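Local coordinates for protein dihydropteroate synthase (PDB 6DAY) that probably catalyses the condensation of para-aminobenzoate with 6-hydroxymethyl-7,8-dihydropterin diphosphate to give 7,8-dihydropteroate, the precursor of folates, at residues E165-L170 with P210-L215; P191-G196 with V219-S224; L223-S228 with A243-A248. One frame throughout, in Å; residues are numbered along the deposited sequence.

Interaction 1: E165-L170 with P210-L215; sequences EVHRFL and PRLCEL
His-167 reaches from helix 162-179 across to the short helix 209-212 and lands between Leu-212, Leu-215 and Arg-211. With CG anti to the backbone N (chi1 -173°), its imidazole is carried off the helix toward Leu-215, whose CD1 lies over one ring face, 4.2 Å from the ring centroid: a CH-pi contact. The second methyl of the same leucine presses on the ring nitrogen, with CD2 of Leu-215 3.4 Å from NE2 of His-167. The buried part is made by Leu-212, which lays one branch against the helix: its CD2 sits 3.8 Å from CA of His-167 and 3.9 Å from CD1 of Leu-170, the two leucine side chains crossing at about a right angle. Val-166 meets the other branch more loosely, CG1 to CD1 of Leu-212 at 4.4 Å. Leu-212 also packs on Pro-191, just after strand 187-190. On the solvent side lies Arg-211, exposed and poorly ordered, its NH1 2.9 Å from NE2 of His-167 and the guanidinium and imidazole planes 48° apart. This is packing in the outer helical layer of a TIM barrel, the fold of the pterin-binding family, between helix 162-179 and the short helical turn 209-212 with the loop after it.

Interaction 2: P191-G196 with V219-S224; sequences PGFGFG and VLAGLS. With PAB (4-aminobenzoic acid), chain R.
Pro-191 and Phe-193, in the loop that follows strand 187-190, lean on the chain running through and out of strand 220-221; strands 187-190 and 220-221 are the sixth and seventh of the TIM barrel, and here they lead into the loops of its active-site end. At Val-219, CG1 touches CD of Pro-191 at 4.2 Å. Leu-220 offers its carbonyl oxygen, 3.4 Å from the same CD of Pro-191. Ala-221 puts CB near the ring plane of Phe-193, at the edge, 3.9 Å from CE2. Gly-222 bridges the two loops through water: its N and the N of Phe-193 both donate to water 1, while water 2 lies between the two carbonyl oxygens, 2.7 Å from O of Phe-193 and 2.9 Å from O of Gly-222. No direct hydrogen bond joins the two segments, and these waters link their backbones beyond the strands. Leu-223 then turns its branched end over one face of the phenylalanine; CD2 rides 3.9 Å from the ring centroid, 20° off the normal. A chi1 of -68° sets the Phe-193 ring against Leu-223 and Ala-221, and Leu-205 and Leu-206 of helix 199-207 also touch it. The type II turn from Gly-192 to Phe-195 brings the second phenylalanine to the bound 4-aminobenzoate, whose C5 lies 3.4 Å above the plane of the Phe-195 ring, displaced toward its rim.

Interaction 3: L223-S228 with A243-A248; sequences LSRKRS and AGSVAA. With PAB (4-aminobenzoic acid), chain R; PAB (4-aminobenzoic acid), chain N.
Ser-224 and Ser-245 bring the backbones to 5.2 Å between CA atoms, where a type II turn from Leu-223 to Lys-226 passes helix 242-254 just before helix 227-233 starts. The turn is pinned by a side chain of the helix: OG of Ser-245, held anti to its carbonyl carbon (chi1 -64°), accepts the backbone N-H of Arg-225 at 2.8 Å in a fairly straight bond (158°). The same OG is bonded to the carbonyl oxygen of Arg-241 one turn back, so this buried hydroxyl joins two backbones. One turn on, the methyl of Ala-248 meets CD1 of Leu-223 at 4.1 Å. Arg-225 starts away from the helix at CB, touches Val-242, and its NH2 forms a salt bridge with Asp-264, while OG of Ser-224 bonds to His-263. Beyond the turn lies 4-aminobenzoate. Lys-226, at the N-cap position, bends its chain along the ligand until NZ is 3.2 Å from C3 of the aminobenzoate ring, and the N of Arg-227 donates to O1' of the ligand carboxylate at 2.9 Å. The N-terminal end of a helix would probably help to stabilise that negative charge. A second 4-aminobenzoate rests by Val-246. The turn belongs to the loop after the seventh barrel strand, 220-221, at the active-site end, lining the 4-aminobenzoate site and leading into helix 227-233, whose Ile-229 packs on Ser-245 and Ala-248. Val-246 leans on helix 265-279, and Ala-243, Ala-247 and Ala-248 meet Ala-267, Ala-271 and Val-274 of the second subunit, respectively.

Overall arrangement
Past the first five barrel strands, helix 162-179 carries the first segment, and interaction 1 joins it to the residues of helix 209-212 and beyond, closing a loop that contains strand 187-190. Interaction 2 starts inside that loop and ends outside it, at 219-224, so the two cross; they touch where Leu-212 packs on Pro-191 and Cys-213 on Val-219. Interaction 3 opens on residues shared with interaction 2, Leu-223 and Ser-224, and closes a shorter loop through helix 227-233 to helix 242-254. It follows interaction 1 in series, without touching it. Together they join the outer helices 162-179, 209-212 and 242-254 to the loops leaving strands 187-190 and 220-221, and interactions 2 and 3 share one 4-aminobenzoate.

Interaction 1: E165-L170 with P210-L215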
loop_
_atom_site.group_PDB
_atom_site.type_symbol
_atom_site.label_atom_id
_atom_site.label_comp_id
_atom_site.label_asym_id
_atom_site.label_seq_id
_atom_site.Cartn_x
_atom_site.Cartn_y
_atom_site.Cartn_z
ATOM N N GLU D 165 -25.847 -24.135 9.789
ATOM C CA GLU D 165 -26.643 -23.113 9.108
ATOM C C GLU D 165 -26.043 -22.755 7.750
ATOM O O GLU D 165 -26.773 -22.592 6.756
ATOM C CB GLU D 165 -26.798 -21.888 10.012
ATOM C CG GLU D 165 -27.922 -22.082 11.048
ATOM C CD GLU D 165 -27.871 -21.114 12.226
ATOM O OE1 GLU D 165 -27.679 -21.581 13.373
ATOM O OE2 GLU D 165 -28.049 -19.895 12.015
ATOM N N VAL D 166 -24.721 -22.600 7.689
ATOM C CA VAL D 166 -24.095 -22.341 6.392
ATOM C C VAL D 166 -24.296 -23.538 5.482
ATOM O O VAL D 166 -24.607 -23.402 4.292
ATOM C CB VAL D 166 -22.601 -22.016 6.562
ATOM C CG1 VAL D 166 -21.894 -22.038 5.218
ATOM C CG2 VAL D 166 -22.420 -20.663 7.234
ATOM N N HIS D 167 -24.143 -24.736 6.034
ATOM C CA HIS D 167 -24.314 -25.927 5.225
ATOM C C HIS D 167 -25.722 -25.970 4.660
ATOM O O HIS D 167 -25.908 -26.186 3.468
ATOM C CB HIS D 167 -24.047 -27.172 6.070
ATOM C CG HIS D 167 -24.024 -28.446 5.288
ATOM N ND1 HIS D 167 -25.162 -29.158 4.974
ATOM C CD2 HIS D 167 -22.981 -29.172 4.805
ATOM C CE1 HIS D 167 -24.828 -30.250 4.310
ATOM N NE2 HIS D 167 -23.513 -30.275 4.182
ATOM N N ARG D 168 -26.713 -25.747 5.519
ATOM C CA ARG D 168 -28.105 -25.794 5.108
ATOM C C ARG D 168 -28.383 -24.774 4.006
ATOM O O ARG D 168 -29.034 -25.090 3.002
ATOM C CB ARG D 168 -29.013 -25.566 6.326
ATOM N N PHE D 169 -27.919 -23.533 4.199
ATOM C CA PHE D 169 -28.130 -22.498 3.182
ATOM C C PHE D 169 -27.516 -22.906 1.845
ATOM O O PHE D 169 -28.130 -22.735 0.784
ATOM C CB PHE D 169 -27.540 -21.171 3.665
ATOM C CG PHE D 169 -27.581 -20.065 2.642
ATOM C CD1 PHE D 169 -28.691 -19.230 2.546
ATOM C CD2 PHE D 169 -26.506 -19.835 1.810
ATOM C CE1 PHE D 169 -28.739 -18.182 1.610
ATOM C CE2 PHE D 169 -26.542 -18.789 0.873
ATOM C CZ PHE D 169 -27.661 -17.967 0.775
ATOM N N LEU D 170 -26.288 -23.433 1.871
ATOM C CA LEU D 170 -25.638 -23.769 0.613
ATOM C C LEU D 170 -26.316 -24.964 -0.049
ATOM O O LEU D 170 -26.411 -25.012 -1.271
ATOM C CB LEU D 170 -24.150 -24.029 0.855
ATOM C CG LEU D 170 -23.469 -22.695 1.175
ATOM C CD1 LEU D 170 -22.028 -22.969 1.657
ATOM C CD2 LEU D 170 -23.484 -21.751 -0.021
ATOM N N PRO D 210 -14.176 -29.559 5.901
ATOM C CA PRO D 210 -14.364 -30.823 5.174
ATOM C C PRO D 210 -15.820 -31.208 5.017
ATOM O O PRO D 210 -16.191 -31.783 3.986
ATOM C CB PRO D 210 -13.592 -31.827 6.052
ATOM C CG PRO D 210 -12.512 -31.016 6.609
ATOM C CD PRO D 210 -13.156 -29.715 6.955
ATOM N N ARG D 211 -16.664 -30.819 5.980
ATOM C CA ARG D 211 -18.086 -31.134 5.968
ATOM C C ARG D 211 -18.799 -30.458 4.795
ATOM O O ARG D 211 -19.804 -30.970 4.288
ATOM C CB ARG D 211 -18.662 -30.709 7.329
ATOM C CG ARG D 211 -20.155 -30.854 7.512
ATOM C CD ARG D 211 -20.518 -32.268 7.951
ATOM N NE ARG D 211 -20.374 -33.234 6.860
ATOM C CZ ARG D 211 -21.138 -33.258 5.768
ATOM N NH1 ARG D 211 -22.116 -32.377 5.614
ATOM N NH2 ARG D 211 -20.929 -34.170 4.828
ATOM N N LEU D 212 -18.289 -29.337 4.334
ATOM C CA LEU D 212 -18.870 -28.673 3.181
ATOM C C LEU D 212 -18.339 -29.207 1.871
ATOM O O LEU D 212 -19.009 -29.079 0.846
ATOM C CB LEU D 212 -18.559 -27.169 3.212
ATOM C CG LEU D 212 -19.392 -26.154 3.982
ATOM C CD1 LEU D 212 -18.798 -24.768 3.737
ATOM C CD2 LEU D 212 -20.872 -26.199 3.584
ATOM N N CYS D 213 -17.183 -29.853 1.885
ATOM C CA CYS D 213 -16.645 -30.371 0.642
ATOM C C CYS D 213 -17.316 -31.672 0.239
ATOM O O CYS D 213 -17.067 -32.160 -0.868
ATOM C CB CYS D 213 -15.112 -30.553 0.790
ATOM S SG CYS D 213 -14.216 -29.009 1.179
ATOM N N GLU D 214 -18.209 -32.185 1.088
ATOM C CA GLU D 214 -18.905 -33.441 0.864
ATOM C C GLU D 214 -20.258 -33.220 0.222
ATOM O O GLU D 214 -21.132 -34.089 0.298
ATOM C CB GLU D 214 -19.068 -34.202 2.183
ATOM N N LEU D 215 -20.433 -32.085 -0.449
ATOM C CA LEU D 215 -21.628 -31.825 -1.228
ATOM C C LEU D 215 -21.355 -32.009 -2.706
ATOM O O LEU D 215 -22.230 -31.735 -3.531
ATOM C CB LEU D 215 -22.148 -30.411 -0.950
ATOM C CG LEU D 215 -22.581 -30.171 0.501
ATOM C CD1 LEU D 215 -22.886 -28.674 0.760
ATOM C CD2 LEU D 215 -23.772 -31.077 0.858
#

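Interaction 2: P191-G196 with V219-S224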
loop_
_atom_site.group_PDB
_atom_site.type_symbol
_atom_site.label_atom_id
_atom_site.label_comp_id
_atom_site.label_asym_id
_atom_site.label_seq_id
_atom_site.Cartn_x
_atom_site.Cartn_y
_atom_site.Cartn_z
ATOM N N PRO D 191 -18.297 -20.637 1.870
ATOM C CA PRO D 191 -18.937 -20.366 3.166
ATOM C C PRO D 191 -18.991 -18.893 3.514
ATOM O O PRO D 191 -19.610 -18.538 4.534
ATOM C CB PRO D 191 -18.049 -21.122 4.167
ATOM C CG PRO D 191 -16.750 -21.171 3.522
ATOM C CD PRO D 191 -17.018 -21.373 2.049
ATOM N N GLY D 192 -18.304 -18.045 2.760
ATOM C CA GLY D 192 -18.384 -16.609 3.003
ATOM C C GLY D 192 -17.686 -16.187 4.281
ATOM O O GLY D 192 -18.277 -15.524 5.142
ATOM N N PHE D 193 -16.418 -16.557 4.436
ATOM C CA PHE D 193 -15.705 -16.079 5.600
ATOM C C PHE D 193 -15.774 -14.556 5.684
ATOM O O PHE D 193 -15.647 -13.860 4.674
ATOM C CB PHE D 193 -14.262 -16.546 5.499
ATOM C CG PHE D 193 -14.095 -18.030 5.627
ATOM C CD1 PHE D 193 -14.310 -18.657 6.848
ATOM C CD2 PHE D 193 -13.676 -18.799 4.554
ATOM C CE1 PHE D 193 -14.114 -20.019 7.008
ATOM C CE2 PHE D 193 -13.486 -20.176 4.698
ATOM C CZ PHE D 193 -13.717 -20.788 5.950
ATOM N N GLY D 194 -16.008 -14.047 6.907
ATOM C CA GLY D 194 -16.080 -12.625 7.170
ATOM C C GLY D 194 -17.436 -11.968 6.947
ATOM O O GLY D 194 -17.620 -10.825 7.391
ATOM N N PHE D 195 -18.388 -12.624 6.262
ATOM C CA PHE D 195 -19.665 -11.981 5.917
ATOM C C PHE D 195 -20.690 -12.299 6.997
ATOM O O PHE D 195 -21.352 -13.338 6.954
ATOM C CB PHE D 195 -20.179 -12.429 4.549
ATOM C CG PHE D 195 -19.434 -11.821 3.392
ATOM C CD1 PHE D 195 -18.181 -12.293 3.028
ATOM C CD2 PHE D 195 -19.991 -10.783 2.663
ATOM C CE1 PHE D 195 -17.500 -11.755 1.943
ATOM C CE2 PHE D 195 -19.314 -10.235 1.592
ATOM C CZ PHE D 195 -18.072 -10.724 1.228
ATOM N N GLY D 196 -20.841 -11.402 7.961
ATOM C CA GLY D 196 -21.798 -11.705 8.993
ATOM C C GLY D 196 -21.345 -12.778 9.957
ATOM O O GLY D 196 -22.193 -13.485 10.504
ATOM N N VAL D 219 -15.276 -26.075 -3.480
ATOM C CA VAL D 219 -15.448 -25.105 -2.416
ATOM C C VAL D 219 -14.376 -24.052 -2.595
ATOM O O VAL D 219 -13.188 -24.380 -2.710
ATOM C CB VAL D 219 -15.339 -25.781 -1.033
ATOM C CG1 VAL D 219 -15.359 -24.763 0.099
ATOM C CG2 VAL D 219 -16.482 -26.788 -0.875
ATOM N N LEU D 220 -14.793 -22.793 -2.552
ATOM C CA LEU D 220 -13.884 -21.650 -2.587
ATOM C C LEU D 220 -13.738 -21.118 -1.166
ATOM O O LEU D 220 -14.729 -20.982 -0.448
ATOM C CB LEU D 220 -14.480 -20.592 -3.537
ATOM C CG LEU D 220 -13.683 -19.260 -3.686
ATOM C CD1 LEU D 220 -14.087 -18.588 -5.015
ATOM C CD2 LEU D 220 -13.932 -18.293 -2.545
ATOM N N ALA D 221 -12.508 -20.850 -0.727
ATOM C CA ALA D 221 -12.311 -20.214 0.565
ATOM C C ALA D 221 -11.619 -18.870 0.360
ATOM O O ALA D 221 -10.647 -18.785 -0.391
ATOM C CB ALA D 221 -11.452 -21.075 1.487
ATOM N N GLY D 222 -12.119 -17.848 1.027
ATOM C CA GLY D 222 -11.531 -16.523 0.905
ATOM C C GLY D 222 -11.411 -15.872 2.256
ATOM O O GLY D 222 -12.388 -15.344 2.773
ATOM N N LEU D 223 -10.212 -15.928 2.869
ATOM C CA LEU D 223 -9.986 -15.283 4.158
ATOM C C LEU D 223 -8.961 -14.172 4.048
ATOM O O LEU D 223 -8.434 -13.717 5.067
ATOM C CB LEU D 223 -9.508 -16.299 5.201
ATOM C CG LEU D 223 -10.472 -17.438 5.478
ATOM C CD1 LEU D 223 -9.943 -18.741 4.880
ATOM C CD2 LEU D 223 -10.669 -17.565 6.954
ATOM N N SER D 224 -8.690 -13.712 2.836
ATOM C CA SER D 224 -7.517 -12.862 2.602
ATOM C C SER D 224 -7.611 -11.510 3.292
ATOM O O SER D 224 -8.470 -10.671 2.961
ATOM C CB SER D 224 -7.303 -12.708 1.098
ATOM O OG SER D 224 -6.108 -11.977 0.823
HETATM C "C1'" PAB R . -13.765 -8.745 6.564
HETATM O "O1'" PAB R . -12.673 -8.161 6.775
HETATM O "O2'" PAB R . -14.319 -9.379 7.484
HETATM C C1 PAB R . -14.412 -8.685 5.191
HETATM C C2 PAB R . -13.710 -8.066 4.173
HETATM C C3 PAB R . -14.251 -7.985 2.907
HETATM C C4 PAB R . -15.504 -8.516 2.658
HETATM C C5 PAB R . -16.215 -9.138 3.684
HETATM C C6 PAB R . -15.673 -9.229 4.954
HETATM N N4 PAB R . -16.054 -8.402 1.313
HETATM O O HOH W 1 -14.968 -17.352 1.954
HETATM O O HOH W 2 -15.083 -14.657 2.133
#

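Interaction 3: L223-S228 with A243-A248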
loop_
_atom_site.group_PDB
_atom_site.type_symbol
_atom_site.label_atom_id
_atom_site.label_comp_id
_atom_site.label_asym_id
_atom_site.label_seq_id
_atom_site.Cartn_x
_atom_site.Cartn_y
_atom_site.Cartn_z
ATOM N N LEU D 223 -10.212 -15.928 2.869
ATOM C CA LEU D 223 -9.986 -15.283 4.158
ATOM C C LEU D 223 -8.961 -14.172 4.048
ATOM O O LEU D 223 -8.434 -13.717 5.067
ATOM C CB LEU D 223 -9.508 -16.299 5.201
ATOM C CG LEU D 223 -10.472 -17.438 5.478
ATOM C CD1 LEU D 223 -9.943 -18.741 4.880
ATOM C CD2 LEU D 223 -10.669 -17.565 6.954
ATOM N N SER D 224 -8.690 -13.712 2.836
ATOM C CA SER D 224 -7.517 -12.862 2.602
ATOM C C SER D 224 -7.611 -11.510 3.292
ATOM O O SER D 224 -8.470 -10.671 2.961
ATOM C CB SER D 224 -7.303 -12.708 1.098
ATOM O OG SER D 224 -6.108 -11.977 0.823
ATOM N N ARG D 225 -6.671 -11.263 4.202
ATOM C CA ARG D 225 -6.528 -10.003 4.921
ATOM C C ARG D 225 -7.784 -9.616 5.672
ATOM O O ARG D 225 -7.985 -8.450 5.989
ATOM C CB ARG D 225 -6.095 -8.870 3.993
ATOM C CG ARG D 225 -4.880 -9.202 3.141
ATOM C CD ARG D 225 -4.458 -7.927 2.373
ATOM N NE ARG D 225 -3.219 -8.148 1.643
ATOM C CZ ARG D 225 -2.548 -7.199 1.003
ATOM N NH1 ARG D 225 -3.003 -5.950 0.973
ATOM N NH2 ARG D 225 -1.421 -7.507 0.391
ATOM N N LYS D 226 -8.636 -10.580 5.995
ATOM C CA LYS D 226 -9.872 -10.212 6.655
ATOM C C LYS D 226 -9.659 -9.873 8.133
ATOM O O LYS D 226 -8.631 -10.207 8.766
ATOM C CB LYS D 226 -10.865 -11.346 6.515
ATOM C CG LYS D 226 -11.229 -11.567 5.057
ATOM C CD LYS D 226 -12.647 -12.018 4.929
ATOM C CE LYS D 226 -13.041 -12.203 3.458
ATOM N NZ LYS D 226 -13.052 -10.937 2.701
ATOM N N ARG D 227 -10.675 -9.195 8.674
ATOM C CA ARG D 227 -10.651 -8.706 10.043
ATOM C C ARG D 227 -10.386 -9.858 11.010
ATOM O O ARG D 227 -9.658 -9.691 11.984
ATOM C CB ARG D 227 -11.966 -7.978 10.379
ATOM C CG ARG D 227 -12.011 -6.507 9.904
ATOM C CD ARG D 227 -10.822 -5.701 10.466
ATOM N NE ARG D 227 -10.503 -4.451 9.757
ATOM C CZ ARG D 227 -10.236 -4.348 8.454
ATOM N NH1 ARG D 227 -10.260 -5.410 7.665
ATOM N NH2 ARG D 227 -9.952 -3.165 7.933
ATOM N N SER D 228 -10.961 -11.036 10.744
ATOM C CA SER D 228 -10.733 -12.193 11.623
ATOM C C SER D 228 -9.266 -12.607 11.655
ATOM O O SER D 228 -8.767 -13.044 12.695
ATOM C CB SER D 228 -11.605 -13.368 11.165
ATOM O OG SER D 228 -12.937 -13.218 11.628
ATOM N N ALA D 243 0.945 -13.054 6.269
ATOM C CA ALA D 243 1.360 -14.380 6.707
ATOM C C ALA D 243 0.200 -15.160 7.291
ATOM O O ALA D 243 0.020 -16.357 6.993
ATOM C CB ALA D 243 2.511 -14.249 7.711
ATOM N N GLY D 244 -0.581 -14.518 8.144
ATOM C CA GLY D 244 -1.758 -15.186 8.698
ATOM C C GLY D 244 -2.773 -15.598 7.638
ATOM O O GLY D 244 -3.403 -16.659 7.757
ATOM N N SER D 245 -2.926 -14.783 6.568
ATOM C CA SER D 245 -3.826 -15.119 5.482
ATOM C C SER D 245 -3.334 -16.317 4.687
ATOM O O SER D 245 -4.120 -17.214 4.372
ATOM C CB SER D 245 -4.004 -13.906 4.550
ATOM O OG SER D 245 -4.622 -12.867 5.275
ATOM N N VAL D 246 -2.033 -16.361 4.379
ATOM C CA VAL D 246 -1.481 -17.496 3.640
ATOM C C VAL D 246 -1.636 -18.778 4.449
ATOM O O VAL D 246 -1.996 -19.824 3.899
ATOM C CB VAL D 246 -0.006 -17.230 3.281
ATOM C CG1 VAL D 246 0.668 -18.484 2.678
ATOM C CG2 VAL D 246 0.118 -16.040 2.308
ATOM N N ALA D 247 -1.420 -18.707 5.769
ATOM C CA ALA D 247 -1.592 -19.894 6.611
ATOM C C ALA D 247 -3.052 -20.359 6.577
ATOM O O ALA D 247 -3.322 -21.553 6.386
ATOM C CB ALA D 247 -1.145 -19.613 8.056
ATOM N N ALA D 248 -3.995 -19.414 6.704
ATOM C CA ALA D 248 -5.427 -19.755 6.636
ATOM C C ALA D 248 -5.774 -20.418 5.314
ATOM O O ALA D 248 -6.509 -21.418 5.285
ATOM C CB ALA D 248 -6.308 -18.505 6.832
HETATM C "C1'" PAB R . -13.765 -8.745 6.564
HETATM O "O1'" PAB R . -12.673 -8.161 6.775
HETATM O "O2'" PAB R . -14.319 -9.379 7.484
HETATM C C1 PAB R . -14.412 -8.685 5.191
HETATM C C2 PAB R . -13.710 -8.066 4.173
HETATM C C3 PAB R . -14.251 -7.985 2.907
HETATM C C4 PAB R . -15.504 -8.516 2.658
HETATM C C5 PAB R . -16.215 -9.138 3.684
HETATM C C6 PAB R . -15.673 -9.229 4.954
HETATM N N4 PAB R . -16.054 -8.402 1.313
HETATM C "C1'" PAB N . 4.049 -15.860 4.294
HETATM O "O1'" PAB N . 4.246 -16.512 5.357
HETATM O "O2'" PAB N . 3.468 -16.375 3.300
HETATM C C1 PAB N . 4.489 -14.405 4.253
HETATM C C2 PAB N . 5.299 -13.917 5.260
HETATM C C3 PAB N . 5.688 -12.590 5.247
HETATM C C4 PAB N . 5.263 -11.772 4.226
HETATM C C5 PAB N . 4.446 -12.259 3.221
HETATM C C6 PAB N . 4.057 -13.585 3.230
HETATM N N4 PAB N . 5.670 -10.380 4.202
#